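Local coordinates for endoglucanase (Bacillus akibai, PDB 1UWW), which hydrolyses internal beta-1,4-glucosidic linkages of cellulose, the part described here being its family 28 carbohydrate-binding module for non-crystalline cellulose, at residues A104-L109 and P123-I128. Numbering follows the deposited sequence.
Sequences AMNINL and PKTYTI
Met105 and Ile128 exchange two backbone hydrogen bonds, Met105 N to Ile128 O and Ile128 N to Met105 O, both 2.9 Å. Likewise Ile107 N reaches Tyr126 O at 2.8 Å, and Tyr126 N returns to Ile107 O at 3.1 Å. Between them Asn106 and Thr127 form the non-hydrogen-bonded pair. Segments 104-109 and 126-128 run at 158°, as in an antiparallel hairpin; within this chain 120-129 is an outermost strand of a five-stranded sheet, and 104-111 also bonds to 165-173. Before Tyr126, where strand 120-129 is interrupted, a water donates to Ile107 O and Lys124 O, bridging the segments.

Apolar side chains face the second sheet: Ile107 CD1 meets Ile128 CD1 at 4.2 Å, and both side chains touch Phe93.

On the other face Asn106, Asn108, Thr125 and Thr127 present polar groups. Asn108 ND2 donates to Thr125 OG1 at 3.0 Å, the oxygen lying 16° out of the amide plane. With OG1 beside the backbone N (chi1 -59°), Thr125 CG2 lies opposite that N and packs on Asn106 CB at 3.6 Å. Asn106 and Thr127 lie side by side, but their polar ends hydrogen-bond to Thr127 and Asn106 of the second subunit, as Thr125 OG1 does to its counterpart.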
ATOM      1  N   ALA A 104      -7.647  10.012  -2.019  1.00 17.37           N
ATOM      2  CA  ALA A 104      -6.369   9.618  -2.578  1.00 17.74           C
ATOM      3  C   ALA A 104      -6.562   8.410  -3.465  1.00 17.94           C
ATOM      4  O   ALA A 104      -7.656   7.831  -3.520  1.00 17.87           O
ATOM      5  CB  ALA A 104      -5.345   9.349  -1.448  1.00 18.36           C
HETATM    6  N   MSE A 105      -5.494   8.035  -4.150  1.00 17.98           N
HETATM    7  CA  MSE A 105      -5.449   6.859  -5.012  1.00 18.49           C
HETATM    8  C   MSE A 105      -4.167   6.100  -4.656  1.00 17.51           C
HETATM    9  O   MSE A 105      -3.108   6.731  -4.623  1.00 18.58           O
HETATM   10  CB  MSE A 105      -5.382   7.296  -6.463  1.00 19.88           C
HETATM   11  CG  MSE A 105      -5.258   6.162  -7.477  1.00 17.45           C
HETATM   12 SE   MSE A 105      -5.050   6.779  -9.314  1.00 25.48          SE
HETATM   13  CE  MSE A 105      -6.644   7.004  -9.503  1.00 24.69           C
ATOM     14  N   ASN A 106      -4.264   4.788  -4.432  1.00 17.93           N
ATOM     15  CA  ASN A 106      -3.141   3.916  -4.123  1.00 18.01           C
ATOM     16  C   ASN A 106      -2.822   3.078  -5.338  1.00 18.62           C
ATOM     17  O   ASN A 106      -3.683   2.293  -5.791  1.00 20.31           O
ATOM     18  CB  ASN A 106      -3.460   2.983  -2.950  1.00 18.50           C
ATOM     19  CG  ASN A 106      -3.351   3.650  -1.584  1.00 19.39           C
ATOM     20  OD1 ASN A 106      -3.831   3.081  -0.567  1.00 23.61           O
ATOM     21  ND2 ASN A 106      -2.725   4.787  -1.527  1.00 19.74           N
ATOM     22  N   ILE A 107      -1.594   3.182  -5.828  1.00 17.22           N
ATOM     23  CA  ILE A 107      -1.123   2.399  -6.965  1.00 17.08           C
ATOM     24  C   ILE A 107      -0.262   1.238  -6.448  1.00 16.36           C
ATOM     25  O   ILE A 107       0.723   1.466  -5.716  1.00 16.94           O
ATOM     26  CB  ILE A 107      -0.322   3.291  -7.943  1.00 17.57           C
ATOM     27  CG1 ILE A 107      -1.225   4.426  -8.439  1.00 18.89           C
ATOM     28  CG2 ILE A 107       0.196   2.454  -9.087  1.00 18.67           C
ATOM     29  CD1 ILE A 107      -0.532   5.376  -9.357  1.00 19.70           C
ATOM     30  N   ASN A 108      -0.627   0.004  -6.796  1.00 16.40           N
ATOM     31  CA  ASN A 108       0.128  -1.181  -6.433  1.00 17.19           C
ATOM     32  C   ASN A 108       0.556  -1.958  -7.643  1.00 17.71           C
ATOM     33  O   ASN A 108      -0.036  -1.892  -8.707  1.00 16.89           O
ATOM     34  CB  ASN A 108      -0.705  -2.084  -5.514  1.00 18.57           C
ATOM     35  CG  ASN A 108      -0.818  -1.536  -4.085  1.00 21.55           C
ATOM     36  OD1 ASN A 108      -1.865  -1.053  -3.709  1.00 26.01           O
ATOM     37  ND2 ASN A 108       0.313  -1.522  -3.340  1.00 22.42           N
ATOM     38  N   LEU A 109       1.658  -2.669  -7.486  1.00 17.85           N
ATOM     39  CA  LEU A 109       2.281  -3.420  -8.563  1.00 18.08           C
ATOM     40  C   LEU A 109       2.397  -4.876  -8.135  1.00 18.07           C
ATOM     41  O   LEU A 109       2.949  -5.178  -7.074  1.00 17.63           O
ATOM     42  CB  LEU A 109       3.659  -2.835  -8.819  1.00 19.04           C
ATOM     43  CG  LEU A 109       4.555  -3.518  -9.841  1.00 21.16           C
ATOM     44  CD1 LEU A 109       3.998  -3.413 -11.230  1.00 22.39           C
ATOM     45  CD2 LEU A 109       5.979  -2.898  -9.819  1.00 22.67           C
ATOM     46  N   PRO A 123       6.340  -4.242  -2.109  1.00 19.39           N
ATOM     47  CA  PRO A 123       5.873  -3.929  -0.771  1.00 20.31           C
ATOM     48  C   PRO A 123       5.359  -2.530  -0.540  1.00 20.52           C
ATOM     49  O   PRO A 123       4.447  -2.354   0.257  1.00 22.03           O
ATOM     50  CB  PRO A 123       7.086  -4.251   0.111  1.00 20.31           C
ATOM     51  CG  PRO A 123       8.214  -4.300  -0.721  1.00 23.74           C
ATOM     52  CD  PRO A 123       7.743  -4.711  -2.096  1.00 19.53           C
ATOM     53  N   LYS A 124       5.877  -1.532  -1.235  1.00 20.10           N
ATOM     54  CA  LYS A 124       5.514  -0.140  -0.991  1.00 21.87           C
ATOM     55  C   LYS A 124       4.474   0.375  -1.983  1.00 21.59           C
ATOM     56  O   LYS A 124       4.691   0.380  -3.182  1.00 22.86           O
ATOM     57  CB  LYS A 124       6.751   0.750  -1.022  1.00 23.05           C
ATOM     58  CG  LYS A 124       7.751   0.373   0.045  1.00 27.94           C
ATOM     59  CD  LYS A 124       9.188   0.682  -0.363  1.00 32.22           C
ATOM     60  CE  LYS A 124      10.106  -0.490  -0.092  1.00 34.10           C
ATOM     61  NZ  LYS A 124      10.524  -1.200  -1.313  1.00 35.44           N
ATOM     62  N   THR A 125       3.344   0.812  -1.460  1.00 21.01           N
ATOM     63  CA  THR A 125       2.316   1.464  -2.245  1.00 21.16           C
ATOM     64  C   THR A 125       2.733   2.878  -2.669  1.00 21.20           C
ATOM     65  O   THR A 125       3.351   3.581  -1.861  1.00 22.43           O
ATOM     66  CB  THR A 125       1.112   1.519  -1.342  1.00 21.00           C
ATOM     67  OG1 THR A 125       0.772   0.175  -0.962  1.00 21.22           O
ATOM     68  CG2 THR A 125      -0.103   2.093  -2.065  1.00 22.41           C
ATOM     69  N   TYR A 126       2.424   3.283  -3.904  1.00 20.14           N
ATOM     70  CA  TYR A 126       2.611   4.649  -4.389  1.00 19.31           C
ATOM     71  C   TYR A 126       1.272   5.370  -4.277  1.00 18.93           C
ATOM     72  O   TYR A 126       0.299   4.989  -4.915  1.00 20.03           O
ATOM     73  CB  TYR A 126       3.103   4.679  -5.852  1.00 20.63           C
ATOM     74  CG  TYR A 126       3.453   6.066  -6.326  1.00 20.83           C
ATOM     75  CD1 TYR A 126       2.470   6.932  -6.774  1.00 22.80           C
ATOM     76  CD2 TYR A 126       4.763   6.541  -6.233  1.00 22.45           C
ATOM     77  CE1 TYR A 126       2.765   8.210  -7.171  1.00 23.93           C
ATOM     78  CE2 TYR A 126       5.081   7.838  -6.620  1.00 23.08           C
ATOM     79  CZ  TYR A 126       4.053   8.671  -7.104  1.00 23.66           C
ATOM     80  OH  TYR A 126       4.294   9.967  -7.506  1.00 30.27           O
ATOM     81  N   THR A 127       1.219   6.447  -3.526  1.00 18.58           N
ATOM     82  CA  THR A 127      -0.032   7.098  -3.186  1.00 18.86           C
ATOM     83  C   THR A 127      -0.067   8.517  -3.760  1.00 19.41           C
ATOM     84  O   THR A 127       0.897   9.292  -3.591  1.00 21.40           O
ATOM     85  CB  THR A 127      -0.211   7.099  -1.657  1.00 20.09           C
ATOM     86  OG1 THR A 127      -0.256   5.756  -1.178  1.00 21.90           O
ATOM     87  CG2 THR A 127      -1.529   7.770  -1.241  1.00 20.07           C
ATOM     88  N   ILE A 128      -1.166   8.844  -4.430  1.00 18.80           N
ATOM     89  CA  ILE A 128      -1.449  10.182  -4.917  1.00 19.31           C
ATOM     90  C   ILE A 128      -2.547  10.778  -4.061  1.00 18.99           C
ATOM     91  O   ILE A 128      -3.618  10.193  -3.934  1.00 19.09           O
ATOM     92  CB  ILE A 128      -1.930  10.103  -6.372  1.00 19.69           C
ATOM     93  CG1 ILE A 128      -0.760   9.635  -7.241  1.00 21.15           C
ATOM     94  CG2 ILE A 128      -2.449  11.456  -6.845  1.00 20.99           C
ATOM     95  CD1 ILE A 128      -1.081   9.434  -8.642  1.00 21.97           C
TER
HETATM   96  O   HOH W   1       3.244   0.049  -5.377  1.00 25.31           O